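EscJ (Escherichia coli, PDB 1YJ7) probably helps form, as a YscJ-family lipoprotein, the molecular platform on which the type III secretion system is assembled. Local coordinates at residues N24-S29 with V48-I53; E3-G8 with L40-A45. The protein carries 3 engineered substitutions. All blocks are in the same frame, centred on the assembly; numbering follows the deposited sequence.

Contact 1: N24-S29 with V48-I53; sequences NDVNVS and VRAITI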
ATOM      1  N   ASN D  24      14.226 -17.454  25.008  1.00 22.83           N
ATOM      2  CA  ASN D  24      14.898 -16.157  25.057  1.00 23.82           C
ATOM      3  C   ASN D  24      14.679 -15.439  26.375  1.00 24.61           C
ATOM      4  O   ASN D  24      14.903 -14.223  26.483  1.00 24.78           O
ATOM      5  CB  ASN D  24      14.401 -15.275  23.905  1.00 24.21           C
ATOM      6  CG  ASN D  24      15.012 -15.657  22.593  1.00 24.62           C
ATOM      7  OD1 ASN D  24      16.122 -15.242  22.283  1.00 27.47           O
ATOM      8  ND2 ASN D  24      14.314 -16.477  21.816  1.00 24.10           N
ATOM      9  N   ASP D  25      14.212 -16.171  27.379  1.00 25.06           N
ATOM     10  CA  ASP D  25      14.035 -15.624  28.721  1.00 26.05           C
ATOM     11  C   ASP D  25      13.024 -14.474  28.774  1.00 26.07           C
ATOM     12  O   ASP D  25      13.161 -13.526  29.555  1.00 26.03           O
ATOM     13  CB  ASP D  25      15.419 -15.259  29.274  1.00 27.08           C
ATOM     14  CG  ASP D  25      16.390 -16.429  29.158  1.00 30.96           C
ATOM     15  OD1 ASP D  25      15.985 -17.552  29.561  1.00 36.44           O
ATOM     16  OD2 ASP D  25      17.535 -16.372  28.641  1.00 35.97           O
ATOM     17  N   VAL D  26      12.001 -14.571  27.929  1.00 25.10           N
ATOM     18  CA  VAL D  26      10.854 -13.687  27.985  1.00 25.68           C
ATOM     19  C   VAL D  26       9.760 -14.382  28.775  1.00 26.82           C
ATOM     20  O   VAL D  26       9.398 -15.501  28.456  1.00 27.18           O
ATOM     21  CB  VAL D  26      10.318 -13.355  26.573  1.00 24.97           C
ATOM     22  CG1 VAL D  26       8.995 -12.570  26.654  1.00 25.09           C
ATOM     23  CG2 VAL D  26      11.352 -12.607  25.788  1.00 25.32           C
ATOM     24  N   ASN D  27       9.216 -13.687  29.762  1.00 28.50           N
ATOM     25  CA  ASN D  27       8.134 -14.198  30.604  1.00 29.82           C
ATOM     26  C   ASN D  27       6.814 -14.141  29.824  1.00 29.39           C
ATOM     27  O   ASN D  27       6.188 -13.092  29.695  1.00 30.48           O
ATOM     28  CB  ASN D  27       8.089 -13.396  31.932  1.00 30.79           C
ATOM     29  CG  ASN D  27       6.727 -13.427  32.639  1.00 33.45           C
ATOM     30  OD1 ASN D  27       5.925 -14.353  32.472  1.00 36.77           O
ATOM     31  ND2 ASN D  27       6.480 -12.407  33.456  1.00 37.17           N
ATOM     32  N   VAL D  28       6.387 -15.287  29.314  1.00 28.58           N
ATOM     33  CA  VAL D  28       5.139 -15.360  28.562  1.00 27.55           C
ATOM     34  C   VAL D  28       4.132 -16.262  29.279  1.00 26.90           C
ATOM     35  O   VAL D  28       4.484 -17.263  29.896  1.00 27.09           O
ATOM     36  CB  VAL D  28       5.377 -15.768  27.064  1.00 27.49           C
ATOM     37  CG1 VAL D  28       6.359 -16.895  26.939  1.00 27.47           C
ATOM     38  CG2 VAL D  28       4.065 -16.125  26.353  1.00 27.45           C
ATOM     39  N   SER D  29       2.878 -15.862  29.224  1.00 26.01           N
ATOM     40  CA  SER D  29       1.795 -16.642  29.781  1.00 26.00           C
ATOM     41  C   SER D  29       0.780 -16.958  28.699  1.00 25.16           C
ATOM     42  O   SER D  29       0.560 -16.174  27.774  1.00 24.27           O
ATOM     43  CB  SER D  29       1.149 -15.901  30.949  1.00 26.40           C
ATOM     44  OG  SER D  29       0.618 -14.673  30.524  1.00 29.27           O
ATOM     45  N   VAL D  48       8.373  -5.061  23.962  1.00 18.22           N
ATOM     46  CA  VAL D  48       9.141  -4.693  22.766  1.00 18.53           C
ATOM     47  C   VAL D  48      10.072  -5.824  22.346  1.00 18.45           C
ATOM     48  O   VAL D  48      10.147  -6.163  21.175  1.00 18.66           O
ATOM     49  CB  VAL D  48       9.937  -3.382  22.961  1.00 19.15           C
ATOM     50  CG1 VAL D  48      10.884  -3.137  21.795  1.00 19.37           C
ATOM     51  CG2 VAL D  48       8.967  -2.216  23.128  1.00 18.98           C
ATOM     52  N   ARG D  49      10.757  -6.418  23.315  1.00 18.29           N
ATOM     53  CA  ARG D  49      11.661  -7.521  23.047  1.00 18.91           C
ATOM     54  C   ARG D  49      10.895  -8.702  22.447  1.00 17.59           C
ATOM     55  O   ARG D  49      11.370  -9.332  21.504  1.00 17.77           O
ATOM     56  CB  ARG D  49      12.392  -7.922  24.330  1.00 19.81           C
ATOM     57  CG  ARG D  49      13.501  -8.937  24.145  1.00 23.01           C
ATOM     58  CD  ARG D  49      14.498  -8.935  25.304  1.00 25.97           C
ATOM     59  NE  ARG D  49      13.850  -9.263  26.581  1.00 29.26           N
ATOM     60  CZ  ARG D  49      13.960 -10.433  27.218  1.00 32.15           C
ATOM     61  NH1 ARG D  49      14.678 -11.425  26.715  1.00 33.22           N
ATOM     62  NH2 ARG D  49      13.326 -10.617  28.368  1.00 33.04           N
ATOM     63  N   ALA D  50       9.707  -8.972  22.971  1.00 16.64           N
ATOM     64  CA  ALA D  50       8.885 -10.080  22.486  1.00 16.37           C
ATOM     65  C   ALA D  50       8.464  -9.886  21.031  1.00 16.25           C
ATOM     66  O   ALA D  50       8.552 -10.797  20.233  1.00 15.75           O
ATOM     67  CB  ALA D  50       7.667 -10.272  23.357  1.00 16.41           C
ATOM     68  N   ILE D  51       7.984  -8.697  20.705  1.00 15.80           N
ATOM     69  CA  ILE D  51       7.580  -8.400  19.349  1.00 15.84           C
ATOM     70  C   ILE D  51       8.771  -8.468  18.376  1.00 15.87           C
ATOM     71  O   ILE D  51       8.614  -8.926  17.230  1.00 15.96           O
ATOM     72  CB  ILE D  51       6.860  -7.023  19.323  1.00 16.08           C
ATOM     73  CG1 ILE D  51       5.536  -7.126  20.097  1.00 16.70           C
ATOM     74  CG2 ILE D  51       6.597  -6.567  17.884  1.00 16.88           C
ATOM     75  CD1 ILE D  51       4.579  -8.195  19.624  1.00 18.89           C
ATOM     76  N   THR D  52       9.946  -8.038  18.819  1.00 15.65           N
ATOM     77  CA  THR D  52      11.150  -8.104  17.974  1.00 15.99           C
ATOM     78  C   THR D  52      11.468  -9.568  17.649  1.00 16.05           C
ATOM     79  O   THR D  52      11.688  -9.926  16.492  1.00 15.84           O
ATOM     80  CB  THR D  52      12.347  -7.432  18.654  1.00 16.70           C
ATOM     81  OG1 THR D  52      12.067  -6.032  18.864  1.00 18.70           O
ATOM     82  CG2 THR D  52      13.600  -7.458  17.746  1.00 18.87           C
ATOM     83  N   ILE D  53      11.468 -10.404  18.679  1.00 15.58           N
ATOM     84  CA  ILE D  53      11.752 -11.829  18.521  1.00 15.48           C
ATOM     85  C   ILE D  53      10.721 -12.482  17.620  1.00 15.28           C
ATOM     86  O   ILE D  53      11.078 -13.223  16.703  1.00 15.69           O
ATOM     87  CB  ILE D  53      11.807 -12.546  19.917  1.00 15.46           C
ATOM     88  CG1 ILE D  53      13.046 -12.105  20.682  1.00 16.79           C
ATOM     89  CG2 ILE D  53      11.833 -14.093  19.735  1.00 15.75           C
ATOM     90  CD1 ILE D  53      12.986 -12.386  22.176  1.00 17.64           C
TER
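Two acceptors hold NH2 of Arg49: the backbone O of Asp25 and the carboxylate of Asp46, with which it forms a salt bridge. The bond from Arg49 NH2 to Asp25 O measures 3.1 Å and is nearly straight at the hydrogen (165°); the oxygen lies in the guanidinium plane, while the nitrogen sits above the carbonyl plane. The neighbouring NH1 approaches Asn24 O at 2.8 Å, but that bond is bent to 130° and weak. The Arg49 chain, extended at first, bends at chi3 (61°) to bring both nitrogens to these carbonyls. Val26 covers one guanidinium face, its CG2 lying 3.7 Å from Arg49 CZ, nearer the edge of the group than its middle. Beside the guanidinium the contact is apolar: CD1 of Ile53 packs 3.7 Å from Asn24 CB and 4.0 Å from Val26 CG2, while Val26 CG1 meets Ala50 CB at 4.2 Å. The amide of Asn24 turns its ND2 back to Leu20 O. Asp25, with positive phi, is the C-prime residue of a Schellman motif ending helix 11-23. Helix 47-56 packs against the turn that leads from there into strand 28-32, with Val26 also resting on Leu21 and on Val42 of strand 38-42.

Contact 2: E3-G8 with L40-A45; sequences EQLYTG and LSVAAA. Engineered in segment 40-45: Ala43 (natural residue Glu), Ala44 (natural residue Lys), Ala45 (natural residue Glu).
Leu5 and Val42 share a first torsion of -68°, with Leu5 CG and Val42 CG1 each anti to its own carbonyl carbon, and their side chains cross at about a right angle. Leu5 CD1 thereby meets Val42 CG1 at 3.6 Å, and CD2 lies 3.9 Å from Val42 CG2. The antiparallel pairing carries a classic beta bulge: Leu5 and Tyr6 together face Leu40, so Tyr6 starts out on the same face as Leu40 and Val42. Leu40 O accepts from Leu5 N at 2.9 Å and, weakly, from Tyr6 N at 3.4 Å, and Leu40 N returns a bond to Tyr6 O. Before the bulge, Glu3 and Val42 make a regular hydrogen-bonded pair, with Glu3 N to Val42 O at 2.8 Å and almost linear (172°). Gln4 and Ser41 form the non-hydrogen-bonded pair between, where Ser41 CB comes 3.3 Å from Glu3 O. In the three-stranded antiparallel sheet, strand 38-42 is central and strand 3-9 is outermost within this chain. There the second subunit donates Asn15 ND2 to Leu5 O and Lys30 NZ to Gln4 O. Leu5 packs on Leu21 of helix 11-23 and on Phe47, Ile51 and Leu54 of helix 47-56; Leu40 packs on Met17 of helix 11-23.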
ATOM      1  N   GLU D   3       0.671  -7.396  28.881  1.00 31.87           N
ATOM      2  CA  GLU D   3       0.336  -6.908  27.561  1.00 30.44           C
ATOM      3  C   GLU D   3      -0.023  -8.130  26.717  1.00 28.54           C
ATOM      4  O   GLU D   3       0.727  -9.100  26.682  1.00 26.76           O
ATOM      5  CB  GLU D   3       1.557  -6.201  26.980  1.00 30.79           C
ATOM      6  CG  GLU D   3       1.297  -5.091  25.977  1.00 34.25           C
ATOM      7  CD  GLU D   3       0.411  -3.976  26.502  1.00 33.96           C
ATOM      8  OE1 GLU D   3      -0.717  -3.901  26.017  1.00 34.14           O
ATOM      9  OE2 GLU D   3       0.838  -3.187  27.383  1.00 37.66           O
ATOM     10  N   GLN D   4      -1.160  -8.073  26.041  1.00 26.67           N
ATOM     11  CA  GLN D   4      -1.567  -9.118  25.111  1.00 25.62           C
ATOM     12  C   GLN D   4      -0.709  -9.092  23.856  1.00 24.18           C
ATOM     13  O   GLN D   4      -0.401  -8.009  23.326  1.00 23.34           O
ATOM     14  CB  GLN D   4      -3.017  -8.897  24.726  1.00 26.13           C
ATOM     15  CG  GLN D   4      -3.614  -9.943  23.832  1.00 27.72           C
ATOM     16  CD  GLN D   4      -5.061  -9.620  23.505  1.00 30.59           C
ATOM     17  OE1 GLN D   4      -5.353  -9.062  22.440  1.00 32.06           O
ATOM     18  NE2 GLN D   4      -5.967  -9.961  24.422  1.00 30.72           N
ATOM     19  N   LEU D   5      -0.310 -10.282  23.397  1.00 21.93           N
ATOM     20  CA  LEU D   5       0.374 -10.433  22.113  1.00 21.33           C
ATOM     21  C   LEU D   5      -0.660 -10.797  21.043  1.00 20.89           C
ATOM     22  O   LEU D   5      -0.964  -9.985  20.159  1.00 20.08           O
ATOM     23  CB  LEU D   5       1.481 -11.500  22.196  1.00 20.89           C
ATOM     24  CG  LEU D   5       2.684 -11.160  23.064  1.00 21.30           C
ATOM     25  CD1 LEU D   5       3.695 -12.282  23.080  1.00 23.15           C
ATOM     26  CD2 LEU D   5       3.331  -9.869  22.645  1.00 24.30           C
ATOM     27  N   TYR D   6      -1.213 -12.009  21.136  1.00 20.09           N
ATOM     28  CA  TYR D   6      -2.183 -12.534  20.174  1.00 19.97           C
ATOM     29  C   TYR D   6      -3.219 -13.412  20.851  1.00 20.72           C
ATOM     30  O   TYR D   6      -2.923 -14.073  21.854  1.00 20.77           O
ATOM     31  CB  TYR D   6      -1.505 -13.344  19.059  1.00 20.20           C
ATOM     32  CG  TYR D   6      -0.561 -12.513  18.250  1.00 18.97           C
ATOM     33  CD1 TYR D   6       0.808 -12.528  18.481  1.00 17.77           C
ATOM     34  CD2 TYR D   6      -1.050 -11.630  17.294  1.00 20.76           C
ATOM     35  CE1 TYR D   6       1.672 -11.720  17.743  1.00 18.21           C
ATOM     36  CE2 TYR D   6      -0.198 -10.823  16.571  1.00 19.71           C
ATOM     37  CZ  TYR D   6       1.142 -10.857  16.788  1.00 18.50           C
ATOM     38  OH  TYR D   6       1.950 -10.012  16.039  1.00 19.89           O
ATOM     39  N   THR D   7      -4.419 -13.390  20.283  1.00 21.01           N
ATOM     40  CA  THR D   7      -5.525 -14.273  20.627  1.00 21.53           C
ATOM     41  C   THR D   7      -5.847 -15.140  19.417  1.00 21.43           C
ATOM     42  O   THR D   7      -5.339 -14.922  18.320  1.00 21.35           O
ATOM     43  CB  THR D   7      -6.775 -13.449  21.010  1.00 22.07           C
ATOM     44  OG1 THR D   7      -7.267 -12.763  19.848  1.00 21.57           O
ATOM     45  CG2 THR D   7      -6.435 -12.327  21.982  1.00 23.42           C
ATOM     46  N   GLY D   8      -6.685 -16.148  19.623  1.00 21.57           N
ATOM     47  CA  GLY D   8      -7.197 -16.957  18.533  1.00 21.99           C
ATOM     48  C   GLY D   8      -6.197 -17.891  17.916  1.00 21.81           C
ATOM     49  O   GLY D   8      -6.354 -18.308  16.773  1.00 22.26           O
ATOM     50  N   LEU D  40      -1.577 -15.545  24.010  1.00 19.69           N
ATOM     51  CA  LEU D  40      -0.298 -15.273  24.624  1.00 19.89           C
ATOM     52  C   LEU D  40      -0.198 -13.833  25.087  1.00 20.45           C
ATOM     53  O   LEU D  40      -0.643 -12.939  24.382  1.00 21.07           O
ATOM     54  CB  LEU D  40       0.855 -15.532  23.642  1.00 19.66           C
ATOM     55  CG  LEU D  40       1.005 -16.963  23.165  1.00 19.19           C
ATOM     56  CD1 LEU D  40       2.156 -17.051  22.167  1.00 16.87           C
ATOM     57  CD2 LEU D  40       1.221 -17.921  24.334  1.00 18.59           C
ATOM     58  N   SER D  41       0.392 -13.637  26.263  1.00 21.15           N
ATOM     59  CA  SER D  41       0.662 -12.324  26.852  1.00 22.22           C
ATOM     60  C   SER D  41       2.042 -12.296  27.475  1.00 22.10           C
ATOM     61  O   SER D  41       2.630 -13.327  27.766  1.00 22.37           O
ATOM     62  CB  SER D  41      -0.387 -11.978  27.925  1.00 22.15           C
ATOM     63  OG  SER D  41      -1.693 -12.244  27.463  1.00 24.81           O
ATOM     64  N   VAL D  42       2.584 -11.104  27.673  1.00 22.51           N
ATOM     65  CA  VAL D  42       3.904 -10.944  28.256  1.00 23.19           C
ATOM     66  C   VAL D  42       3.874  -9.770  29.213  1.00 23.50           C
ATOM     67  O   VAL D  42       2.997  -8.917  29.117  1.00 23.96           O
ATOM     68  CB  VAL D  42       4.984 -10.668  27.179  1.00 23.54           C
ATOM     69  CG1 VAL D  42       5.195 -11.893  26.317  1.00 24.76           C
ATOM     70  CG2 VAL D  42       4.585  -9.430  26.324  1.00 24.50           C
ATOM     71  N   ALA D  43       4.835  -9.728  30.126  1.00 24.39           N
ATOM     72  CA  ALA D  43       5.051  -8.554  30.976  1.00 24.70           C
ATOM     73  C   ALA D  43       5.293  -7.343  30.093  1.00 25.08           C
ATOM     74  O   ALA D  43       5.975  -7.458  29.069  1.00 23.26           O
ATOM     75  CB  ALA D  43       6.249  -8.779  31.887  1.00 25.30           C
ATOM     76  N   ALA D  44       4.744  -6.184  30.481  1.00 25.28           N
ATOM     77  CA  ALA D  44       4.907  -4.963  29.698  1.00 25.61           C
ATOM     78  C   ALA D  44       6.367  -4.626  29.423  1.00 25.11           C
ATOM     79  O   ALA D  44       6.698  -4.119  28.360  1.00 25.81           O
ATOM     80  CB  ALA D  44       4.213  -3.761  30.398  1.00 26.24           C
ATOM     81  N   ALA D  45       7.240  -4.913  30.382  1.00 24.76           N
ATOM     82  CA  ALA D  45       8.655  -4.575  30.271  1.00 24.03           C
ATOM     83  C   ALA D  45       9.357  -5.446  29.225  1.00 22.84           C
ATOM     84  O   ALA D  45      10.442  -5.111  28.752  1.00 22.91           O
ATOM     85  CB  ALA D  45       9.337  -4.715  31.627  1.00 24.67           C
TER

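The centres of the two contacts are about 9 Å apart, and their segments alternate along the chain: 3-8, 24-29, 40-45, 48-53. Together they tie up one compact beta-alpha-beta-beta-alpha unit, in which strand 38-42 lies between strands 3-9 and 28-32 and two helices pack on the sheet. Contact 2 joins the first strand to the central one, whereas contact 1 brings the second helix against the end of the first. They meet directly: Ser29 N lies 2.9 Å from Ser41 O, probably hydrogen-bonded, and Ile51 CD1 packs 3.7 Å from Leu5 CD2. Both also touch the second subunit, so this small fold contributes to the subunit packing seen in the crystal.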